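PDB 3MWF: iron-regulated ABC transporter siderophore-binding protein SirA from Staphylococcus aureus subsp. aureus, which binds the ferric siderophore staphyloferrin B and probably passes it to an ABC transporter for iron uptake. Local coordinates for residues 27-32 / 69-74; 32-37 / 118-123; 90-95 / 111-116. All coordinates share one frame; numbering follows the deposited sequence.

Contact 1. Residues 27-32 / 69-74; sequences LYQGAT and GQEPAP
Carboxylate oxygen OE1 of Glu-71 is gripped by two donors from a single residue, Gln-29. The side-chain bond from Gln-29 NE2 is 2.8 Å long, with 150° at the hydrogen, and reaches Glu-71 OE1 on its anti side, tilted out of the carboxylate plane. Gln-29 N lies 3.0 Å from Glu-71 OE1 and meets it from the opposite face of that plane, so the oxygen sits between the backbone and the amide of the same residue. The glutamine chain folds back at its second torsion (chi2 -64°) to allow this pincer, and its amide ends nearly coplanar with the carboxylate, 12° apart. NE2 also donates to the carbonyl of Glu-47, which helps to fix the rotation of the amide.

The glutamate reaches across in an extended chain. On its way Glu-71 CG passes 3.6 Å from Leu-27 O, and OE2 rests 3.5 Å from Tyr-28 CB while forming a salt bridge with Arg-93. Tyr-28 is the N-cap of helix 29-37 and Gln-29 N belongs to its first turn, so the bond from Gln-29 N sets the carboxylate at the amino end of the helix; together with Arg-93 at OE2, this would probably favour its charged form. Glu-71 itself is presented by a type I turn from Gln-70 to Ala-73. A water stands 2.7 Å from both Leu-27 O and Glu-71 O, spanning the two backbones, and Leu-27 CD2 meets Pro-74 CB at 4.1 Å, the two side chains crossing at about a right angle.

Pro-72, in the same turn, touches the siderophore. A helix starting just after a parallel strand, tied to a neighbouring loop at the rim of the ligand cleft, is in keeping with the Rossmann-like N-terminal lobe of a class III siderophore-binding protein.

Contact 2. Residues 32-37 / 118-123; sequences TDVAVS and DTTKLM
Met-123 of helix 116-127 crosses Val-34 obliquely and reaches on to Ala-35 in a helix-helix packing of the N-terminal alpha/beta lobe, the short axes approaching to 9.6 Å and crossing at -54°. Its CB starts the contact 4.0 Å from Val-34 CG1. Farther out, SD of Met-123 comes to 3.7 Å from Val-34 CG1 and also lies near Val-34 CB. A bend at the last torsion (chi3 65°) then turns the methyl aside: CE of Met-123 leaves the valine and settles 3.7 Å from Ala-35 CB, close to the backbone N of that residue as well. The thioether thus spans two consecutive residues of helix 29-37.

Val-34 is the central apolar group on the facing side. While CG1 is engaged by the methionine, the other branch, Val-34 CG2, points at the threonine pair, with Thr-119 CG2 at 3.8 Å. No hydrogen bond joins the two segments, and the threonine hydroxyls are satisfied by other partners, Thr-119 OG1 by Tyr-28 OH and Lys-115 O. Thr-120 OG1 is bonded to the carbonyl of Phe-116 in its own helix, and from there it still approaches Val-34 CG2 to 3.5 Å.

Contact 3. Residues 90-95 / 111-116; sequences SKVRNE and DTVFKF. With SE8 (5-[(2-{[(3S)-5-{[(2S)-2-amino-2-carboxyethyl]amino}-3-carboxy-3-hydroxy-5-oxopentanoyl]amino}ethyl)amino]-2,5-dioxopentanoic acid), chain C.
The start of the short helix 91-94 runs beside the loop that follows strand 107-110, with the CA atoms of Lys-91 and Asp-111 4.9 Å apart and a single hydrogen bond joining the segments, Val-92 N to Asp-111 O at 3.1 Å. Ser-90 is the N-cap of this helix: its OG accepts from Arg-93 N, and the first torsion (chi1 68°), which sets OG between the backbone N and the carbonyl carbon, brings it there. The same hydroxyl oxygen leans on Val-113 CG1.

That methyl is the apolar centre of the contact. Val-92 CG1 packs against Val-113 CG1 at 3.7 Å, the two side chains nearly perpendicular, and the chain of Arg-93 crosses Val-113 at about a right angle too, its NE nearby. Each valine turns its other methyl to the siderophore: Val-92 CG2 touches C15 of SE8 at 3.5 Å, and Val-113 CG2 approaches the amide oxygen O27. In the loop itself, Thr-112 CG2 lies over one face of the Phe-114 ring, whose edge meets O27.

Arg-93 carries the polar chemistry. Arg-93 NH2 donates to the hydroxyl oxygen O26 of SE8 at 2.7 Å with 160° at the hydrogen, and NH1 to the keto oxygen O29 at 3.0 Å, while the bond from NH1 to the carboxylate oxygen O20 is weak. Carbon C12 of the ligand lies over one face of the guanidinium. NE is occupied by its salt bridge to Glu-71, so all three nitrogens of the guanidinium have partners, NE on the protein and NH1 and NH2 on the ligand.

With iron(III) about 4 Å from the Arg-93 side chain and three different ligand oxygens in its grasp, the arginine probably recognises the folded, metal-wrapped siderophore and offsets part of the negative charge of the complex.

How the contacts relate
The three contacts lie in one lobe, within 13 Å of one another by their centres; contact 3 supplies five of the pocket residues, and contact 1 adds Pro-72. From contact 1, Glu-71 backs Arg-93 without touching the ligand: Glu-71 OE2 lies 2.8 Å from Arg-93 NE, making Glu-71 a second-shell residue, its side chain about 7 Å from the iron(III) ion. Contacts 1 and 2 share helix 29-37 and Thr-32, and Tyr-28 OH meets Thr-119 OG1 at 2.8 Å, probably hydrogen-bonded. Contact 2 is farther from the ligand, the Thr-119 side chain about 11 Å away, yet helix 116-127 directly continues the ligand-lining loop 111-116.

Contact 1. Residues 27-32 / 69-74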
loop_
_atom_site.group_PDB
_atom_site.type_symbol
_atom_site.label_atom_id
_atom_site.label_comp_id
_atom_site.label_asym_id
_atom_site.label_seq_id
_atom_site.Cartn_x
_atom_site.Cartn_y
_atom_site.Cartn_z
ATOM N N LEU A 27 -2.638 11.221 7.865
ATOM C CA LEU A 27 -4.032 10.935 7.464
ATOM C C LEU A 27 -4.208 9.762 6.510
ATOM O O LEU A 27 -5.294 9.560 5.992
ATOM C CB LEU A 27 -4.676 12.187 6.847
ATOM C CG LEU A 27 -4.709 13.390 7.813
ATOM C CD1 LEU A 27 -5.440 14.546 7.147
ATOM C CD2 LEU A 27 -5.411 13.037 9.116
ATOM N N TYR A 28 -3.136 9.010 6.267
ATOM C CA TYR A 28 -3.322 7.690 5.670
ATOM C C TYR A 28 -2.327 6.687 6.238
ATOM O O TYR A 28 -1.286 7.078 6.740
ATOM C CB TYR A 28 -3.267 7.749 4.138
ATOM C CG TYR A 28 -2.029 8.293 3.492
ATOM C CD1 TYR A 28 -1.915 9.667 3.217
ATOM C CD2 TYR A 28 -1.021 7.436 3.029
ATOM C CE1 TYR A 28 -0.791 10.167 2.535
ATOM C CE2 TYR A 28 0.109 7.930 2.369
ATOM C CZ TYR A 28 0.193 9.289 2.094
ATOM O OH TYR A 28 1.282 9.808 1.430
ATOM N N GLN A 29 -2.655 5.392 6.141
ATOM C CA GLN A 29 -1.849 4.362 6.811
ATOM C C GLN A 29 -0.367 4.479 6.487
ATOM O O GLN A 29 0.479 4.379 7.369
ATOM C CB GLN A 29 -2.324 2.971 6.348
ATOM C CG GLN A 29 -3.852 2.780 6.326
ATOM C CD GLN A 29 -4.475 2.872 7.703
ATOM O OE1 GLN A 29 -4.010 2.237 8.640
ATOM N NE2 GLN A 29 -5.536 3.685 7.832
ATOM N N GLY A 30 -0.039 4.642 5.205
ATOM C CA GLY A 30 1.366 4.624 4.786
ATOM C C GLY A 30 2.137 5.810 5.327
ATOM O O GLY A 30 3.316 5.692 5.581
ATOM N N ALA A 31 1.462 6.950 5.475
ATOM C CA ALA A 31 2.084 8.157 6.014
ATOM C C ALA A 31 2.439 7.904 7.478
ATOM O O ALA A 31 3.518 8.273 7.946
ATOM C CB ALA A 31 1.131 9.348 5.872
ATOM N N THR A 32 1.545 7.233 8.198
ATOM C CA THR A 32 1.840 6.870 9.607
ATOM C C THR A 32 3.071 5.985 9.712
ATOM O O THR A 32 3.960 6.209 10.565
ATOM C CB THR A 32 0.639 6.173 10.220
ATOM O OG1 THR A 32 -0.488 7.046 10.096
ATOM C CG2 THR A 32 0.872 5.927 11.728
ATOM N N GLY A 69 -9.676 9.611 13.724
ATOM C CA GLY A 69 -10.848 9.151 12.987
ATOM C C GLY A 69 -10.500 8.189 11.862
ATOM O O GLY A 69 -9.382 7.696 11.784
ATOM N N GLN A 70 -11.464 7.960 10.982
ATOM C CA GLN A 70 -11.353 6.958 9.917
ATOM C C GLN A 70 -10.749 7.582 8.665
ATOM O O GLN A 70 -11.067 8.719 8.297
ATOM C CB GLN A 70 -12.724 6.345 9.606
ATOM C CG GLN A 70 -13.388 5.703 10.829
ATOM C CD GLN A 70 -14.662 4.917 10.513
ATOM O OE1 GLN A 70 -15.133 4.132 11.340
ATOM N NE2 GLN A 70 -15.232 5.139 9.331
ATOM N N GLU A 71 -9.875 6.836 8.002
ATOM C CA GLU A 71 -9.183 7.373 6.822
ATOM C C GLU A 71 -10.088 8.010 5.744
ATOM O O GLU A 71 -9.718 9.013 5.159
ATOM C CB GLU A 71 -8.232 6.319 6.244
ATOM C CG GLU A 71 -7.405 6.846 5.048
ATOM C CD GLU A 71 -6.279 5.926 4.655
ATOM O OE1 GLU A 71 -5.577 5.393 5.563
ATOM O OE2 GLU A 71 -6.074 5.807 3.413
ATOM N N PRO A 72 -11.279 7.432 5.480
ATOM C CA PRO A 72 -12.127 8.092 4.474
ATOM C C PRO A 72 -12.678 9.462 4.890
ATOM O O PRO A 72 -13.136 10.214 4.026
ATOM C CB PRO A 72 -13.294 7.125 4.328
ATOM C CG PRO A 72 -12.672 5.785 4.630
ATOM C CD PRO A 72 -11.779 6.080 5.791
ATOM N N ALA A 73 -12.664 9.774 6.183
ATOM C CA ALA A 73 -13.240 11.047 6.676
ATOM C C ALA A 73 -12.766 11.376 8.069
ATOM O O ALA A 73 -13.519 11.220 9.057
ATOM C CB ALA A 73 -14.782 11.003 6.620
ATOM N N PRO A 74 -11.516 11.836 8.176
ATOM C CA PRO A 74 -10.947 12.132 9.497
ATOM C C PRO A 74 -11.647 13.312 10.175
ATOM O O PRO A 74 -12.295 14.135 9.511
ATOM C CB PRO A 74 -9.492 12.484 9.183
ATOM C CG PRO A 74 -9.509 12.923 7.759
ATOM C CD PRO A 74 -10.501 11.982 7.115
HETATM O O HOH W 1 -7.720 10.769 5.731
#

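Contact 2. Residues 32-37 / 118-123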
loop_
_atom_site.group_PDB
_atom_site.type_symbol
_atom_site.label_atom_id
_atom_site.label_comp_id
_atom_site.label_asym_id
_atom_site.label_seq_id
_atom_site.Cartn_x
_atom_site.Cartn_y
_atom_site.Cartn_z
ATOM N N THR A 32 1.545 7.233 8.198
ATOM C CA THR A 32 1.840 6.870 9.607
ATOM C C THR A 32 3.071 5.985 9.712
ATOM O O THR A 32 3.960 6.209 10.565
ATOM C CB THR A 32 0.639 6.173 10.220
ATOM O OG1 THR A 32 -0.488 7.046 10.096
ATOM C CG2 THR A 32 0.872 5.927 11.728
ATOM N N ASP A 33 3.125 5.004 8.825
ATOM C CA ASP A 33 4.244 4.088 8.742
ATOM C C ASP A 33 5.533 4.812 8.395
ATOM O O ASP A 33 6.582 4.576 9.005
ATOM C CB ASP A 33 3.929 2.989 7.716
ATOM C CG ASP A 33 5.063 1.955 7.584
ATOM O OD1 ASP A 33 6.141 2.295 7.025
ATOM O OD2 ASP A 33 4.848 0.788 8.030
ATOM N N VAL A 34 5.463 5.698 7.415
ATOM C CA VAL A 34 6.653 6.433 6.977
ATOM C C VAL A 34 7.155 7.362 8.097
ATOM O O VAL A 34 8.368 7.465 8.316
ATOM C CB VAL A 34 6.372 7.171 5.650
ATOM C CG1 VAL A 34 7.464 8.231 5.326
ATOM C CG2 VAL A 34 6.281 6.162 4.510
ATOM N N ALA A 35 6.229 7.997 8.819
ATOM C CA ALA A 35 6.638 8.893 9.920
ATOM C C ALA A 35 7.450 8.090 10.939
ATOM O O ALA A 35 8.559 8.483 11.347
ATOM C CB ALA A 35 5.409 9.495 10.583
ATOM N N VAL A 36 6.904 6.949 11.346
ATOM C CA VAL A 36 7.620 6.067 12.277
ATOM C C VAL A 36 8.991 5.633 11.728
ATOM O O VAL A 36 10.017 5.664 12.441
ATOM C CB VAL A 36 6.717 4.867 12.663
ATOM C CG1 VAL A 36 7.508 3.748 13.373
ATOM C CG2 VAL A 36 5.522 5.323 13.521
ATOM N N SER A 37 9.023 5.269 10.448
ATOM C CA SER A 37 10.250 4.837 9.775
ATOM C C SER A 37 11.331 5.927 9.746
ATOM O O SER A 37 12.552 5.630 9.756
ATOM C CB SER A 37 9.901 4.401 8.349
ATOM O OG SER A 37 9.113 3.213 8.372
ATOM N N ASP A 118 6.997 7.808 -2.861
ATOM C CA ASP A 118 6.617 9.214 -2.952
ATOM C C ASP A 118 6.282 9.788 -1.576
ATOM O O ASP A 118 6.676 10.908 -1.238
ATOM C CB ASP A 118 5.472 9.393 -3.952
ATOM C CG ASP A 118 5.905 9.080 -5.379
ATOM O OD1 ASP A 118 7.133 8.931 -5.620
ATOM O OD2 ASP A 118 5.042 8.981 -6.263
ATOM N N THR A 119 5.572 9.007 -0.763
ATOM C CA THR A 119 5.290 9.387 0.636
ATOM C C THR A 119 6.606 9.614 1.401
ATOM O O THR A 119 6.742 10.591 2.131
ATOM C CB THR A 119 4.447 8.283 1.310
ATOM O OG1 THR A 119 3.282 8.087 0.516
ATOM C CG2 THR A 119 4.025 8.664 2.732
ATOM N N THR A 120 7.577 8.721 1.209
ATOM C CA THR A 120 8.857 8.793 1.924
ATOM C C THR A 120 9.653 10.028 1.516
ATOM O O THR A 120 10.161 10.752 2.374
ATOM C CB THR A 120 9.692 7.527 1.697
ATOM O OG1 THR A 120 8.986 6.394 2.227
ATOM C CG2 THR A 120 11.037 7.612 2.415
ATOM N N LYS A 121 9.721 10.283 0.212
ATOM C CA LYS A 121 10.390 11.505 -0.291
ATOM C C LYS A 121 9.723 12.788 0.196
ATOM O O LYS A 121 10.401 13.683 0.703
ATOM C CB LYS A 121 10.434 11.500 -1.824
ATOM C CG LYS A 121 11.378 10.483 -2.404
ATOM C CD LYS A 121 11.173 10.378 -3.927
ATOM C CE LYS A 121 11.231 8.920 -4.383
ATOM N NZ LYS A 121 11.348 8.785 -5.877
ATOM N N LEU A 122 8.402 12.876 0.048
ATOM C CA LEU A 122 7.652 14.049 0.500
ATOM C C LEU A 122 7.835 14.286 1.994
ATOM O O LEU A 122 8.070 15.418 2.427
ATOM C CB LEU A 122 6.166 13.901 0.189
ATOM C CG LEU A 122 5.261 15.045 0.651
ATOM C CD1 LEU A 122 5.666 16.358 0.010
ATOM C CD2 LEU A 122 3.825 14.744 0.294
ATOM N N MET A 123 7.680 13.229 2.781
ATOM C CA MET A 123 7.768 13.389 4.223
ATOM C C MET A 123 9.191 13.669 4.663
ATOM O O MET A 123 9.395 14.427 5.623
ATOM C CB MET A 123 7.148 12.196 4.948
ATOM C CG MET A 123 5.632 12.154 4.784
ATOM S SD MET A 123 4.806 10.805 5.656
ATOM C CE MET A 123 5.157 11.292 7.348
#

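Contact 3. Residues 90-95 / 111-116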
loop_
_atom_site.group_PDB
_atom_site.type_symbol
_atom_site.label_atom_id
_atom_site.label_comp_id
_atom_site.label_asym_id
_atom_site.label_seq_id
_atom_site.Cartn_x
_atom_site.Cartn_y
_atom_site.Cartn_z
ATOM N N SER A 90 -3.675 13.106 1.606
ATOM C CA SER A 90 -3.648 12.602 0.224
ATOM C C SER A 90 -4.784 13.259 -0.561
ATOM O O SER A 90 -5.839 13.601 0.007
ATOM C CB SER A 90 -3.800 11.064 0.207
ATOM O OG SER A 90 -5.098 10.657 0.638
ATOM N N LYS A 91 -4.592 13.408 -1.869
ATOM C CA LYS A 91 -5.664 13.929 -2.715
ATOM C C LYS A 91 -6.807 12.917 -2.721
ATOM O O LYS A 91 -7.977 13.271 -2.586
ATOM C CB LYS A 91 -5.126 14.223 -4.130
ATOM C CG LYS A 91 -6.113 14.894 -5.094
ATOM C CD LYS A 91 -5.299 15.654 -6.141
ATOM C CE LYS A 91 -5.663 15.272 -7.577
ATOM N NZ LYS A 91 -7.006 15.811 -7.996
ATOM N N VAL A 92 -6.476 11.625 -2.815
ATOM C CA VAL A 92 -7.548 10.654 -2.883
ATOM C C VAL A 92 -8.510 10.687 -1.668
ATOM O O VAL A 92 -9.730 10.601 -1.835
ATOM C CB VAL A 92 -7.028 9.234 -3.209
ATOM C CG1 VAL A 92 -6.171 8.686 -2.085
ATOM C CG2 VAL A 92 -8.215 8.344 -3.501
ATOM N N ARG A 93 -7.979 10.830 -0.458
ATOM C CA ARG A 93 -8.854 10.860 0.711
ATOM C C ARG A 93 -9.365 12.256 1.045
ATOM O O ARG A 93 -10.505 12.403 1.471
ATOM C CB ARG A 93 -8.139 10.331 1.953
ATOM C CG ARG A 93 -7.523 8.921 1.811
ATOM C CD ARG A 93 -8.541 7.899 1.436
ATOM N NE ARG A 93 -7.904 6.589 1.467
ATOM C CZ ARG A 93 -8.390 5.511 0.871
ATOM N NH1 ARG A 93 -9.512 5.581 0.167
ATOM N NH2 ARG A 93 -7.739 4.355 0.985
ATOM N N ASN A 94 -8.510 13.255 0.856
ATOM C CA ASN A 94 -8.752 14.538 1.531
ATOM C C ASN A 94 -8.868 15.731 0.590
ATOM O O ASN A 94 -8.858 16.870 1.059
ATOM C CB ASN A 94 -7.631 14.856 2.537
ATOM C CG ASN A 94 -7.252 13.657 3.420
ATOM O OD1 ASN A 94 -6.096 13.223 3.415
ATOM N ND2 ASN A 94 -8.215 13.153 4.210
ATOM N N GLU A 95 -9.022 15.503 -0.713
ATOM C CA GLU A 95 -9.001 16.667 -1.629
ATOM C C GLU A 95 -10.023 17.717 -1.194
ATOM O O GLU A 95 -9.708 18.911 -1.192
ATOM C CB GLU A 95 -9.292 16.260 -3.073
ATOM C CG GLU A 95 -9.210 17.453 -4.044
ATOM C CD GLU A 95 -9.264 17.024 -5.491
ATOM O OE1 GLU A 95 -9.475 15.817 -5.744
ATOM O OE2 GLU A 95 -9.102 17.892 -6.377
ATOM N N ASP A 111 -0.552 12.247 -4.145
ATOM C CA ASP A 111 -1.733 11.961 -4.957
ATOM C C ASP A 111 -2.564 10.827 -4.330
ATOM O O ASP A 111 -3.795 10.911 -4.227
ATOM C CB ASP A 111 -1.295 11.501 -6.337
ATOM C CG ASP A 111 -0.956 12.646 -7.279
ATOM O OD1 ASP A 111 -1.489 13.770 -7.128
ATOM O OD2 ASP A 111 -0.194 12.381 -8.240
ATOM N N THR A 112 -1.887 9.745 -3.954
ATOM C CA THR A 112 -2.624 8.616 -3.374
ATOM C C THR A 112 -1.922 8.071 -2.143
ATOM O O THR A 112 -1.024 8.695 -1.603
ATOM C CB THR A 112 -2.908 7.487 -4.390
ATOM O OG1 THR A 112 -3.874 6.509 -3.862
ATOM C CG2 THR A 112 -1.599 6.841 -4.775
ATOM N N VAL A 113 -2.361 6.891 -1.718
ATOM C CA VAL A 113 -1.978 6.410 -0.399
ATOM C C VAL A 113 -0.944 5.295 -0.455
ATOM O O VAL A 113 -0.437 4.897 0.587
ATOM C CB VAL A 113 -3.214 5.925 0.421
ATOM C CG1 VAL A 113 -4.224 7.068 0.594
ATOM C CG2 VAL A 113 -3.866 4.664 -0.243
ATOM N N PHE A 114 -0.714 4.744 -1.647
ATOM C CA PHE A 114 0.062 3.484 -1.726
ATOM C C PHE A 114 1.446 3.629 -2.350
ATOM O O PHE A 114 2.217 2.633 -2.388
ATOM C CB PHE A 114 -0.741 2.371 -2.445
ATOM C CG PHE A 114 -1.200 2.750 -3.824
ATOM C CD1 PHE A 114 -0.282 2.813 -4.897
ATOM C CD2 PHE A 114 -2.538 3.051 -4.059
ATOM C CE1 PHE A 114 -0.720 3.197 -6.183
ATOM C CE2 PHE A 114 -3.003 3.406 -5.314
ATOM C CZ PHE A 114 -2.087 3.475 -6.406
ATOM N N LYS A 115 1.764 4.835 -2.842
ATOM C CA LYS A 115 3.099 5.042 -3.465
ATOM C C LYS A 115 4.095 5.429 -2.377
ATOM O O LYS A 115 4.429 6.621 -2.185
ATOM C CB LYS A 115 3.039 6.075 -4.597
ATOM C CG LYS A 115 2.130 5.645 -5.774
ATOM C CD LYS A 115 1.991 6.789 -6.804
ATOM C CE LYS A 115 1.058 6.394 -7.978
ATOM N NZ LYS A 115 1.776 5.608 -9.014
ATOM N N PHE A 116 4.546 4.409 -1.643
ATOM C CA PHE A 116 5.262 4.639 -0.386
ATOM C C PHE A 116 6.600 5.357 -0.632
ATOM O O PHE A 116 7.100 6.048 0.254
ATOM C CB PHE A 116 5.438 3.324 0.378
ATOM C CG PHE A 116 6.485 2.422 -0.233
ATOM C CD1 PHE A 116 6.149 1.534 -1.251
ATOM C CD2 PHE A 116 7.813 2.500 0.201
ATOM C CE1 PHE A 116 7.117 0.713 -1.840
ATOM C CE2 PHE A 116 8.799 1.694 -0.387
ATOM C CZ PHE A 116 8.440 0.792 -1.412
HETATM C C1 SE8 C . -12.111 2.494 1.448
HETATM C C2 SE8 C . -12.266 0.999 1.470
HETATM C C3 SE8 C . -11.470 0.390 2.613
HETATM N N4 SE8 C . -10.029 0.546 2.448
HETATM C C5 SE8 C . -9.285 -0.386 1.886
HETATM C C6 SE8 C . -7.841 -0.035 1.625
HETATM C C7 SE8 C . -7.696 0.727 0.307
HETATM C C8 SE8 C . -6.237 1.203 0.190
HETATM C C9 SE8 C . -5.871 1.790 -1.172
HETATM N N10 SE8 C . -6.802 2.485 -1.823
HETATM C C11 SE8 C . -6.462 3.076 -3.097
HETATM C C12 SE8 C . -6.594 4.588 -3.047
HETATM N N13 SE8 C . -6.707 5.175 -4.375
HETATM C C14 SE8 C . -7.874 5.262 -5.080
HETATM C C15 SE8 C . -9.185 5.131 -4.363
HETATM C C16 SE8 C . -9.335 3.636 -4.221
HETATM C C17 SE8 C . -10.063 3.163 -3.002
HETATM C C18 SE8 C . -11.198 2.306 -3.305
HETATM O O19 SE8 C . -12.722 3.171 2.316
HETATM O O20 SE8 C . -11.426 3.003 0.539
HETATM N N21 SE8 C . -11.822 0.453 0.173
HETATM O O22 SE8 C . -9.694 -1.486 1.569
HETATM C C23 SE8 C . -8.114 -0.155 -0.857
HETATM O O24 SE8 C . -7.340 -1.063 -1.252
HETATM O O25 SE8 C . -9.219 0.043 -1.421
HETATM O O26 SE8 C . -8.613 1.836 0.314
HETATM O O27 SE8 C . -4.740 1.622 -1.616
HETATM O O28 SE8 C . -7.904 5.414 -6.287
HETATM O O29 SE8 C . -9.659 3.357 -1.852
HETATM O O30 SE8 C . -11.559 1.502 -2.452
HETATM O O31 SE8 C . -11.752 2.367 -4.432
#